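PDB 4HMW: dihydrophenazinedicarboxylate synthase, which catalyses FMN-dependent oxidations by molecular oxygen in the terminal steps of phenazine biosynthesis, turning hexahydrophenazine dicarboxylate stepwise into more oxidised intermediates. Local coordinates for residues V18-Y23 with L195-R200; A44-P49 with L102-T107; T107-M112 with F187-S192. All blocks are in the same frame, centred on the assembly; numbering follows the deposited sequence. Where two conformers were deposited one is given.

Contact 1. Residues V18-Y23 with L195-R200. With FMN (flavin mononucleotide), chain C.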
loop_
_atom_site.group_PDB
_atom_site.type_symbol
_atom_site.label_atom_id
_atom_site.label_comp_id
_atom_site.label_asym_id
_atom_site.label_seq_id
_atom_site.Cartn_x
_atom_site.Cartn_y
_atom_site.Cartn_z
ATOM N N VAL B 18 17.892 12.024 2.024
ATOM C CA VAL B 18 17.662 12.815 0.829
ATOM C C VAL B 18 17.280 14.239 1.234
ATOM O O VAL B 18 16.828 14.483 2.346
ATOM C CB VAL B 18 16.675 12.212 -0.140
ATOM C CG1 VAL B 18 17.130 10.764 -0.452
ATOM C CG2 VAL B 18 15.255 12.331 0.379
ATOM N N LEU B 19 17.517 15.187 0.339
ATOM C CA LEU B 19 17.251 16.567 0.659
ATOM C C LEU B 19 15.742 16.776 0.650
ATOM O O LEU B 19 15.018 16.183 -0.159
ATOM C CB LEU B 19 17.867 17.486 -0.371
ATOM C CG LEU B 19 18.049 18.916 0.118
ATOM C CD1 LEU B 19 19.310 19.044 0.977
ATOM C CD2 LEU B 19 18.061 19.906 -1.100
ATOM N N PHE B 20 15.277 17.656 1.508
ATOM C CA PHE B 20 13.826 17.863 1.679
ATOM C C PHE B 20 13.693 19.269 2.274
ATOM O O PHE B 20 13.275 19.441 3.400
ATOM C CB PHE B 20 13.295 16.784 2.603
ATOM C CG PHE B 20 11.778 16.787 2.813
ATOM C CD1 PHE B 20 10.925 17.607 2.075
ATOM C CD2 PHE B 20 11.223 15.941 3.765
ATOM C CE1 PHE B 20 9.558 17.568 2.292
ATOM C CE2 PHE B 20 9.863 15.912 3.985
ATOM C CZ PHE B 20 9.022 16.737 3.250
ATOM N N PRO B 21 14.038 20.280 1.487
ATOM C CA PRO B 21 14.011 21.640 2.039
ATOM C C PRO B 21 12.596 22.083 2.359
ATOM O O PRO B 21 12.432 22.930 3.244
ATOM C CB PRO B 21 14.631 22.496 0.927
ATOM C CG PRO B 21 14.558 21.673 -0.301
ATOM C CD PRO B 21 14.670 20.242 0.162
ATOM N N GLU B 22 11.606 21.493 1.693
ATOM C CA GLU B 22 10.192 21.822 1.933
ATOM C C GLU B 22 9.688 21.397 3.315
ATOM O O GLU B 22 8.617 21.839 3.770
ATOM C CB GLU B 22 9.326 21.179 0.852
ATOM C CG GLU B 22 9.629 21.681 -0.539
ATOM C CD GLU B 22 10.698 20.868 -1.297
ATOM O OE1 GLU B 22 11.343 19.956 -0.692
ATOM O OE2 GLU B 22 10.879 21.165 -2.511
ATOM N N TYR B 23 10.438 20.538 3.995
ATOM C CA TYR B 23 10.054 20.130 5.337
ATOM C C TYR B 23 9.962 21.350 6.233
ATOM O O TYR B 23 9.054 21.456 7.042
ATOM C CB TYR B 23 11.087 19.139 5.850
ATOM C CG TYR B 23 10.979 18.636 7.276
ATOM C CD1 TYR B 23 9.890 17.847 7.724
ATOM C CD2 TYR B 23 12.011 18.856 8.148
ATOM C CE1 TYR B 23 9.842 17.368 9.006
ATOM C CE2 TYR B 23 11.975 18.346 9.421
ATOM C CZ TYR B 23 10.913 17.615 9.861
ATOM O OH TYR B 23 10.988 17.139 11.173
ATOM N N LEU B 195 15.478 10.217 13.062
ATOM C CA LEU B 195 14.468 11.261 13.251
ATOM C C LEU B 195 13.938 11.583 11.857
ATOM O O LEU B 195 14.307 12.589 11.213
ATOM C CB LEU B 195 15.037 12.499 13.963
ATOM C CG LEU B 195 13.967 13.219 14.801
ATOM C CD1 LEU B 195 14.542 14.312 15.661
ATOM C CD2 LEU B 195 12.845 13.755 13.947
ATOM N N HIS B 196 13.082 10.703 11.361
ATOM C CA HIS B 196 12.633 10.846 9.983
ATOM C C HIS B 196 11.857 12.144 9.798
ATOM O O HIS B 196 11.210 12.614 10.742
ATOM C CB HIS B 196 11.741 9.648 9.642
ATOM C CG HIS B 196 12.385 8.340 9.928
ATOM N ND1 HIS B 196 13.634 8.026 9.446
ATOM C CD2 HIS B 196 11.985 7.280 10.664
ATOM C CE1 HIS B 196 13.966 6.808 9.841
ATOM N NE2 HIS B 196 12.986 6.336 10.595
ATOM N N ARG B 197 11.896 12.700 8.586
ATOM C CA ARG B 197 11.181 13.928 8.250
ATOM C C ARG B 197 9.769 13.560 7.877
ATOM O O ARG B 197 9.568 12.797 6.945
ATOM C CB ARG B 197 11.823 14.624 7.037
ATOM C CG ARG B 197 13.055 15.410 7.324
ATOM C CD ARG B 197 14.313 14.587 7.527
ATOM N NE ARG B 197 14.667 13.634 6.468
ATOM C CZ ARG B 197 15.351 13.907 5.361
ATOM N NH1 ARG B 197 15.707 15.141 5.048
ATOM N NH2 ARG B 197 15.644 12.916 4.549
ATOM N N ARG B 198 8.804 14.124 8.593
ATOM C CA ARG B 198 7.383 13.818 8.387
ATOM C C ARG B 198 6.618 15.106 8.281
ATOM O O ARG B 198 6.581 15.878 9.215
ATOM C CB ARG B 198 6.818 13.017 9.555
ATOM C CG ARG B 198 7.502 11.655 9.800
ATOM C CD ARG B 198 6.717 10.868 10.828
ATOM N NE ARG B 198 5.386 10.531 10.329
ATOM C CZ ARG B 198 4.419 9.945 11.047
ATOM N NH1 ARG B 198 4.619 9.643 12.321
ATOM N NH2 ARG B 198 3.244 9.674 10.467
ATOM N N LEU B 199 6.025 15.348 7.113
ATOM C CA LEU B 199 5.263 16.557 6.859
ATOM C C LEU B 199 3.860 16.168 6.478
ATOM O O LEU B 199 3.623 15.519 5.443
ATOM C CB LEU B 199 5.911 17.343 5.698
ATOM C CG LEU B 199 5.204 18.646 5.308
ATOM C CD1 LEU B 199 5.295 19.707 6.408
ATOM C CD2 LEU B 199 5.822 19.174 4.007
ATOM N N ARG B 200 2.917 16.581 7.300
ATOM C CA ARG B 200 1.501 16.318 7.075
ATOM C C ARG B 200 0.767 17.554 6.574
ATOM O O ARG B 200 0.927 18.630 7.128
ATOM C CB ARG B 200 0.841 15.820 8.371
ATOM C CG ARG B 200 -0.678 15.778 8.286
ATOM C CD ARG B 200 -1.347 15.430 9.605
ATOM N NE ARG B 200 -1.080 14.095 10.086
ATOM C CZ ARG B 200 -1.215 13.721 11.367
ATOM N NH1 ARG B 200 -1.561 14.613 12.302
ATOM N NH2 ARG B 200 -0.969 12.458 11.730
HETATM N N1 FMN C . 6.406 2.208 11.774
HETATM C C2 FMN C . 6.053 1.395 12.816
HETATM O O2 FMN C . 5.385 1.827 13.738
HETATM N N3 FMN C . 6.406 0.072 12.800
HETATM C C4 FMN C . 7.171 -0.435 11.778
HETATM O O4 FMN C . 7.477 -1.644 11.803
HETATM C C4A FMN C . 7.558 0.392 10.730
HETATM N N5 FMN C . 8.357 -0.090 9.707
HETATM C C5A FMN C . 8.688 0.769 8.657
HETATM C C6 FMN C . 9.454 0.281 7.620
HETATM C C7 FMN C . 9.778 1.091 6.550
HETATM C C7M FMN C . 10.608 0.516 5.457
HETATM C C8 FMN C . 9.367 2.419 6.534
HETATM C C8M FMN C . 9.689 3.309 5.380
HETATM C C9 FMN C . 8.597 2.912 7.570
HETATM C C9A FMN C . 8.290 2.104 8.659
HETATM N N10 FMN C . 7.520 2.587 9.749
HETATM C C10 FMN C . 7.173 1.724 10.757
HETATM C "C1'" FMN C . 7.033 3.987 9.863
HETATM C "C2'" FMN C . 5.614 4.129 9.307
HETATM O "O2'" FMN C . 5.605 4.106 7.872
HETATM C "C3'" FMN C . 4.930 5.413 9.780
HETATM O "O3'" FMN C . 5.737 6.506 9.394
HETATM C "C4'" FMN C . 4.677 5.399 11.299
HETATM O "O4'" FMN C . 4.456 4.068 11.730
HETATM C "C5'" FMN C . 3.560 6.352 11.693
HETATM O "O5'" FMN C . 2.382 6.049 10.975
HETATM P P FMN C . 0.969 6.654 11.408
HETATM O O1P FMN C . 0.512 5.933 12.662
HETATM O O2P FMN C . 1.167 8.151 11.689
HETATM O O3P FMN C . 0.053 6.350 10.272
HETATM O O HOH W 1 9.540 14.815 11.348
HETATM O O HOH W 2 13.649 15.454 10.862
#

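Contact 2. Residues A44-P49 with L102-T107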
loop_
_atom_site.group_PDB
_atom_site.type_symbol
_atom_site.label_atom_id
_atom_site.label_comp_id
_atom_site.label_asym_id
_atom_site.label_seq_id
_atom_site.Cartn_x
_atom_site.Cartn_y
_atom_site.Cartn_z
ATOM N N ALA B 44 16.550 10.041 -9.603
ATOM C CA ALA B 44 17.172 9.035 -8.749
ATOM C C ALA B 44 17.031 7.616 -9.290
ATOM O O ALA B 44 17.504 6.670 -8.661
ATOM C CB ALA B 44 16.578 9.098 -7.342
ATOM N N ARG B 45 16.353 7.472 -10.421
ATOM C CA ARG B 45 16.149 6.172 -11.070
ATOM C C ARG B 45 15.394 5.174 -10.170
ATOM O O ARG B 45 15.669 3.967 -10.145
ATOM C CB ARG B 45 17.482 5.608 -11.561
ATOM C CG ARG B 45 18.147 6.522 -12.624
ATOM C CD ARG B 45 19.315 5.803 -13.318
ATOM N NE ARG B 45 19.342 5.953 -14.780
ATOM C CZ ARG B 45 18.353 5.613 -15.617
ATOM N NH1 ARG B 45 17.201 5.114 -15.173
ATOM N NH2 ARG B 45 18.517 5.792 -16.925
ATOM N N VAL B 46 14.393 5.690 -9.479
ATOM C CA VAL B 46 13.476 4.838 -8.746
ATOM C C VAL B 46 12.730 3.879 -9.683
ATOM O O VAL B 46 12.184 4.293 -10.711
ATOM C CB VAL B 46 12.449 5.692 -7.963
ATOM C CG1 VAL B 46 11.328 4.799 -7.393
ATOM C CG2 VAL B 46 13.146 6.494 -6.849
ATOM N N ARG B 47 12.708 2.595 -9.336
ATOM C CA ARG B 47 11.956 1.593 -10.111
ATOM C C ARG B 47 10.454 1.667 -9.812
ATOM O O ARG B 47 10.047 1.582 -8.654
ATOM C CB ARG B 47 12.455 0.179 -9.795
ATOM C CG ARG B 47 11.817 -0.896 -10.638
ATOM C CD ARG B 47 12.484 -2.228 -10.437
ATOM N NE ARG B 47 12.000 -3.220 -11.389
ATOM C CZ ARG B 47 12.548 -4.411 -11.555
ATOM N NH1 ARG B 47 13.601 -4.743 -10.829
ATOM N NH2 ARG B 47 12.039 -5.263 -12.438
ATOM N N GLU B 48 9.654 1.848 -10.870
ATOM C CA GLU B 48 8.180 1.921 -10.787
ATOM C C GLU B 48 7.722 2.882 -9.686
ATOM O O GLU B 48 7.046 2.472 -8.715
ATOM C CB GLU B 48 7.546 0.538 -10.548
ATOM C CG GLU B 48 7.620 -0.386 -11.777
ATOM C CD GLU B 48 6.932 -1.741 -11.548
ATOM O OE1 GLU B 48 5.841 -1.801 -10.914
ATOM O OE2 GLU B 48 7.514 -2.744 -12.006
ATOM N N PRO B 49 8.075 4.166 -9.835
ATOM C CA PRO B 49 7.703 5.131 -8.799
ATOM C C PRO B 49 6.187 5.334 -8.700
ATOM O O PRO B 49 5.712 5.736 -7.647
ATOM C CB PRO B 49 8.416 6.424 -9.243
ATOM C CG PRO B 49 8.641 6.282 -10.705
ATOM C CD PRO B 49 8.847 4.792 -10.936
ATOM N N LEU B 102 2.596 5.636 -1.879
ATOM C CA LEU B 102 3.808 5.439 -2.707
ATOM C C LEU B 102 4.970 5.197 -1.779
ATOM O O LEU B 102 5.061 5.827 -0.722
ATOM C CB LEU B 102 4.107 6.697 -3.532
ATOM C CG LEU B 102 3.066 7.137 -4.543
ATOM C CD1 LEU B 102 3.381 8.507 -5.208
ATOM C CD2 LEU B 102 2.920 6.046 -5.590
ATOM N N TYR B 103 5.862 4.284 -2.154
ATOM C CA TYR B 103 7.039 4.021 -1.344
ATOM C C TYR B 103 8.174 3.694 -2.253
ATOM O O TYR B 103 8.099 2.745 -3.049
ATOM C CB TYR B 103 6.844 2.884 -0.308
ATOM C CG TYR B 103 8.139 2.479 0.373
ATOM C CD1 TYR B 103 8.965 3.452 0.920
ATOM C CD2 TYR B 103 8.506 1.129 0.523
ATOM C CE1 TYR B 103 10.161 3.111 1.545
ATOM C CE2 TYR B 103 9.707 0.769 1.155
ATOM C CZ TYR B 103 10.524 1.768 1.654
ATOM O OH TYR B 103 11.717 1.447 2.248
ATOM N N TRP B 104 9.235 4.478 -2.106
ATOM C CA TRP B 104 10.425 4.388 -2.955
ATOM C C TRP B 104 11.625 3.934 -2.127
ATOM O O TRP B 104 12.213 4.715 -1.388
ATOM C CB TRP B 104 10.697 5.744 -3.581
ATOM C CG TRP B 104 9.539 6.295 -4.348
ATOM C CD1 TRP B 104 8.554 5.596 -4.998
ATOM C CD2 TRP B 104 9.232 7.687 -4.535
ATOM N NE1 TRP B 104 7.653 6.473 -5.584
ATOM C CE2 TRP B 104 8.043 7.764 -5.309
ATOM C CE3 TRP B 104 9.828 8.870 -4.099
ATOM C CZ2 TRP B 104 7.467 8.976 -5.666
ATOM C CZ3 TRP B 104 9.257 10.084 -4.460
ATOM C CH2 TRP B 104 8.062 10.130 -5.205
ATOM N N ARG B 105 11.982 2.663 -2.271
ATOM C CA ARG B 105 13.050 2.081 -1.476
ATOM C C ARG B 105 14.373 2.807 -1.724
ATOM O O ARG B 105 15.202 2.953 -0.801
ATOM C CB ARG B 105 13.210 0.587 -1.828
ATOM C CG ARG B 105 12.066 -0.265 -1.346
ATOM C CD ARG B 105 11.843 -1.494 -2.245
ATOM N NE ARG B 105 10.984 -2.524 -1.650
ATOM C CZ ARG B 105 9.659 -2.477 -1.679
ATOM N NH1 ARG B 105 9.044 -1.459 -2.258
ATOM N NH2 ARG B 105 8.945 -3.463 -1.162
ATOM N N GLU B 106 14.575 3.266 -2.953
ATOM C CA GLU B 106 15.874 3.834 -3.347
ATOM C C GLU B 106 16.192 5.147 -2.644
ATOM O O GLU B 106 17.348 5.433 -2.399
ATOM C CB GLU B 106 15.946 4.053 -4.870
ATOM C CG GLU B 106 15.910 2.791 -5.701
ATOM C CD GLU B 106 14.498 2.384 -6.136
ATOM O OE1 GLU B 106 13.502 2.751 -5.451
ATOM O OE2 GLU B 106 14.395 1.689 -7.188
ATOM N N THR B 107 15.166 5.935 -2.311
ATOM C CA THR B 107 15.351 7.213 -1.660
ATOM C C THR B 107 14.806 7.285 -0.247
ATOM O O THR B 107 14.886 8.331 0.384
ATOM C CB THR B 107 14.663 8.321 -2.439
ATOM O OG1 THR B 107 13.264 8.027 -2.492
ATOM C CG2 THR B 107 15.207 8.415 -3.883
HETATM O O HOH W 3 11.355 1.116 -6.164
HETATM O O HOH W 4 5.480 3.561 -5.248
#

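Contact 3. Residues T107-M112 with F187-S192. With FMN (flavin mononucleotide), chain C.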
loop_
_atom_site.group_PDB
_atom_site.type_symbol
_atom_site.label_atom_id
_atom_site.label_comp_id
_atom_site.label_asym_id
_atom_site.label_seq_id
_atom_site.Cartn_x
_atom_site.Cartn_y
_atom_site.Cartn_z
ATOM N N THR B 107 15.166 5.935 -2.311
ATOM C CA THR B 107 15.351 7.213 -1.660
ATOM C C THR B 107 14.806 7.285 -0.247
ATOM O O THR B 107 14.886 8.331 0.384
ATOM C CB THR B 107 14.663 8.321 -2.439
ATOM O OG1 THR B 107 13.264 8.027 -2.492
ATOM C CG2 THR B 107 15.207 8.415 -3.883
ATOM N N GLY B 108 14.253 6.194 0.250
ATOM C CA GLY B 108 13.672 6.218 1.558
ATOM C C GLY B 108 12.539 7.207 1.691
ATOM O O GLY B 108 12.447 7.921 2.701
ATOM N N GLN B 109 11.621 7.213 0.719
ATOM C CA GLN B 109 10.503 8.164 0.763
ATOM C C GLN B 109 9.165 7.462 0.633
ATOM O O GLN B 109 9.012 6.495 -0.108
ATOM C CB GLN B 109 10.618 9.229 -0.374
ATOM C CG GLN B 109 11.741 10.218 -0.168
ATOM C CD GLN B 109 11.968 11.059 -1.413
ATOM O OE1 GLN B 109 12.281 10.548 -2.492
ATOM N NE2 GLN B 109 11.842 12.359 -1.270
ATOM N N GLN B 110 8.195 7.949 1.378
ATOM C CA GLN B 110 6.829 7.486 1.166
ATOM C C GLN B 110 5.907 8.714 1.062
ATOM O O GLN B 110 6.197 9.782 1.588
ATOM C CB GLN B 110 6.345 6.443 2.200
ATOM C CG GLN B 110 6.433 6.830 3.552
ATOM C CD GLN B 110 5.968 5.775 4.601
ATOM O OE1 GLN B 110 5.009 5.019 4.424
ATOM N NE2 GLN B 110 6.646 5.790 5.732
ATOM N N ILE B 111 4.818 8.546 0.317
ATOM C CA ILE B 111 3.802 9.571 0.230
ATOM C C ILE B 111 2.456 8.927 0.408
ATOM O O ILE B 111 2.115 7.968 -0.273
ATOM C CB ILE B 111 3.803 10.320 -1.129
ATOM C CG1 ILE B 111 5.208 10.827 -1.475
ATOM C CG2 ILE B 111 2.819 11.477 -1.073
ATOM C CD1 ILE B 111 5.278 11.517 -2.878
ATOM N N MET B 112 1.681 9.463 1.330
ATOM C CA MET B 112 0.332 8.968 1.609
ATOM C C MET B 112 -0.653 9.993 1.100
ATOM O O MET B 112 -0.510 11.171 1.405
ATOM C CB MET B 112 0.102 8.826 3.094
ATOM C CG MET B 112 -1.288 8.337 3.416
ATOM S SD MET B 112 -1.811 8.522 5.121
ATOM C CE MET B 112 -2.255 10.268 5.112
ATOM N N PHE B 187 4.140 13.397 3.647
ATOM C CA PHE B 187 5.416 13.198 2.976
ATOM C C PHE B 187 6.393 12.745 4.036
ATOM O O PHE B 187 6.565 13.422 5.050
ATOM C CB PHE B 187 5.849 14.510 2.369
ATOM C CG PHE B 187 4.967 14.958 1.233
ATOM C CD1 PHE B 187 3.793 15.642 1.505
ATOM C CD2 PHE B 187 5.302 14.704 -0.078
ATOM C CE1 PHE B 187 2.956 16.032 0.509
ATOM C CE2 PHE B 187 4.466 15.123 -1.098
ATOM C CZ PHE B 187 3.281 15.790 -0.795
ATOM N N TRP B 188 7.025 11.602 3.811
ATOM C CA TRP B 188 7.964 10.992 4.776
ATOM C C TRP B 188 9.307 10.715 4.124
ATOM O O TRP B 188 9.356 10.139 3.051
ATOM C CB TRP B 188 7.362 9.679 5.240
ATOM C CG TRP B 188 8.080 8.877 6.315
ATOM C CD1 TRP B 188 7.758 8.832 7.630
ATOM C CD2 TRP B 188 9.189 7.982 6.156
ATOM N NE1 TRP B 188 8.564 7.964 8.311
ATOM C CE2 TRP B 188 9.439 7.399 7.432
ATOM C CE3 TRP B 188 9.944 7.557 5.067
ATOM C CZ2 TRP B 188 10.449 6.474 7.646
ATOM C CZ3 TRP B 188 10.935 6.612 5.285
ATOM C CH2 TRP B 188 11.177 6.084 6.561
ATOM N N ALA B 189 10.400 11.117 4.771
ATOM C CA ALA B 189 11.724 10.881 4.213
ATOM C C ALA B 189 12.648 10.401 5.313
ATOM O O ALA B 189 12.841 11.068 6.311
ATOM C CB ALA B 189 12.268 12.118 3.570
ATOM N N ALA B 190 13.239 9.244 5.093
ATOM C CA ALA B 190 14.090 8.590 6.087
ATOM C C ALA B 190 15.330 9.431 6.383
ATOM O O ALA B 190 15.887 10.115 5.501
ATOM C CB ALA B 190 14.525 7.219 5.579
ATOM N N SER B 191 15.776 9.329 7.631
ATOM C CA SER B 191 16.997 9.973 8.127
ATOM C C SER B 191 17.855 8.927 8.762
ATOM O O SER B 191 17.354 8.073 9.483
ATOM C CB SER B 191 16.661 10.966 9.210
ATOM O OG SER B 191 15.839 11.993 8.716
ATOM N N SER B 192 19.161 9.002 8.540
ATOM C CA SER B 192 20.040 8.014 9.163
ATOM C C SER B 192 20.044 8.067 10.696
ATOM O O SER B 192 20.336 7.042 11.323
ATOM C CB SER B 192 21.453 8.092 8.594
ATOM O OG SER B 192 22.039 9.350 8.875
HETATM N N1 FMN C . 6.406 2.208 11.774
HETATM C C2 FMN C . 6.053 1.395 12.816
HETATM O O2 FMN C . 5.385 1.827 13.738
HETATM N N3 FMN C . 6.406 0.072 12.800
HETATM C C4 FMN C . 7.171 -0.435 11.778
HETATM O O4 FMN C . 7.477 -1.644 11.803
HETATM C C4A FMN C . 7.558 0.392 10.730
HETATM N N5 FMN C . 8.357 -0.090 9.707
HETATM C C5A FMN C . 8.688 0.769 8.657
HETATM C C6 FMN C . 9.454 0.281 7.620
HETATM C C7 FMN C . 9.778 1.091 6.550
HETATM C C7M FMN C . 10.608 0.516 5.457
HETATM C C8 FMN C . 9.367 2.419 6.534
HETATM C C8M FMN C . 9.689 3.309 5.380
HETATM C C9 FMN C . 8.597 2.912 7.570
HETATM C C9A FMN C . 8.290 2.104 8.659
HETATM N N10 FMN C . 7.520 2.587 9.749
HETATM C C10 FMN C . 7.173 1.724 10.757
HETATM C "C1'" FMN C . 7.033 3.987 9.863
HETATM C "C2'" FMN C . 5.614 4.129 9.307
HETATM O "O2'" FMN C . 5.605 4.106 7.872
HETATM C "C3'" FMN C . 4.930 5.413 9.780
HETATM O "O3'" FMN C . 5.737 6.506 9.394
HETATM C "C4'" FMN C . 4.677 5.399 11.299
HETATM O "O4'" FMN C . 4.456 4.068 11.730
HETATM C "C5'" FMN C . 3.560 6.352 11.693
HETATM O "O5'" FMN C . 2.382 6.049 10.975
HETATM P P FMN C . 0.969 6.654 11.408
HETATM O O1P FMN C . 0.512 5.933 12.662
HETATM O O2P FMN C . 1.167 8.151 11.689
HETATM O O3P FMN C . 0.053 6.350 10.272
HETATM O O HOH W 5 15.673 9.962 2.675
#

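Contact 1. Residues V18-Y23 with L195-R200
The ring of Tyr23 lies with one face on the aliphatic part of Arg197 and with Leu199 CB at its edge; the carbonyl oxygen of Arg198 also sits at that ring's edge, in its plane. Arg197 CG stands 3.6 Å from the centroid of the Tyr23 ring and only 9° off its normal, a CH-pi contact made from directly above. The neighbouring Phe20 ring is used differently: Tyr23 CB from its own segment covers one face, while Arg197 CB meets the edge, 3.6 Å from Phe20 CD2. Phe20 CZ then touches Leu199 CB, so the two rings together meet both Arg197 and Leu199, the strand residues that point at this loop.

Beyond these rings the Arg197 chain bends at chi2 (77°) and again at chi3, which turns its guanidinium back to Val18. NH1 and NH2 both grip a single atom, Val18 O, each at 3.0 Å, with the oxygen practically in the guanidinium plane. NH1 comes in nearly along the C=O axis and NH2 on a lone pair. Ala189 O and Ala190 O take further hydrogen bonds from the same arginine, so backbone carbonyls probably offset much of its positive charge.

At its far end the tyrosine is tied by water: one molecule accepts from Tyr23 OH at 2.7 Å and from Arg198 N, and donates to His196 O. Arg198, on the other side of the strand, donates from NH2 to the FMN phosphate oxygen O2P over 2.9 Å, nearly straight at 168°, while Glu186 forms a salt bridge with its NE. A loop from the N-terminal region thereby packs against the back of a strand whose front binds the FMN phosphate, in the split-barrel flavoprotein fold of the pyridoxamine 5'-phosphate oxidase family.

Contact 2. Residues A44-P49 with L102-T107
Val46 lays its CG1 methyl against the pyrrole part of the Trp104 indole, 3.8 Å from Trp104 CD1, the two side chains crossing at about a right angle. CG1 lies anti to the valine's backbone N (chi1 170°), and the other methyl, CG2, is directed to Thr107 CG2. There Ala44 CB joins in, 3.8 Å from Thr107 CG2, to complete a small apolar patch next to the end of helix 30-43. Arg45, with positive phi, closes that helix in a Schellman motif and turns the chain into the loop.

Two hydrogen bonds frame the patch. Trp104 NE1 donates its N-H to Pro49 O over 2.9 Å, the oxygen near the indole plane and the donor arriving on a lone pair in the carbonyl plane; Pro49 CB packs beside the same nitrogen, and Leu102 CD2 touches the carbonyl oxygen. This bond fixes the indole's edge against the loop, and a water links Pro49 O to Tyr103 N. At the other end Glu106 bends at chi2 (92°) and brings its carboxylate back to the loop. Arg47 N donates to Glu106 OE2 over 2.9 Å and almost straight (171°), meeting the oxygen from above the carboxylate plane. The other oxygen, Glu106 OE1, receives a water at 2.8 Å that also donates to Arg47 O, so the carboxylate engages both the N-H and, through water, the C=O of one residue.

Arg47 O also accepts from Arg105 NE of the second subunit, and Glu48 OE1 bonds Tyr103 OH there. The loop that leads from helix 30-43 into strand 51-57 is thus held on the end of strand 97-104 at the dimer interface, where Glu48 touches one FMN and Tyr103 the other, an arrangement belonging to the shared cofactor sites of this dimeric flavoprotein family.

Contact 3. Residues T107-M112 with F187-S192
Gln110 and Trp188 make the tight part of this contact: the glutamine amide stands nearly upright on the indole, the planes 81° apart, with Gln110 NE2 3.3 Å above the ring and displaced toward its rim. Nearer the backbone, Gln110 CG presses on Trp188 CB at 3.4 Å. A chi1 of 55° puts CG between the backbone N and the carbonyl carbon, and the extended chain beyond it carries NE2 across the indole to FMN O2', which it reaches over 2.9 Å at 171°. Gln110 OE1 accepts from Val67 N of the second subunit, so both ends of the amide are used and its flip is settled. Trp188 CH2 touches the flavin methyl C8M.

The backbones pair as antiparallel strands of the split barrel, their axes 4.8 Å apart. Gln110 and Trp188 form the hydrogen-bonded pair, exchanging two N-H...O=C bonds, and Ala190 N adds a third to Gly108 O at 2.8 Å. Gly108, with positive phi, and Gln109 both face Trp104 on the next strand in a G1 beta bulge.

On the opposite face from Gln110 the packing is looser. Ile111 CG2 rests over one face of the Phe187 ring at 4.0 Å, off-centre, with helix 30-43 beyond. Where the strands end, a water bridges Thr107 O and Ala190 O.

Overall arrangement
From the N terminus, residues 18-23 come first and pack against the start of strand 197-204 in contact 1, a closure of more than 170 residues that encloses the other two contacts. Helix 30-43 follows, and the loop after it meets the end of strand 97-104 in contact 2. Contact 2 closes before contact 3 opens, the two sharing Thr107, and in contact 3 strand 109-119 pairs with strand 184-189. Strands 97-104, 109-119, 184-189 and 197-204 are successive neighbours in one antiparallel sheet, so contacts 2, 3 and 1 follow one another across it. Contacts 1 and 3 both touch the same FMN; all three reach the second subunit.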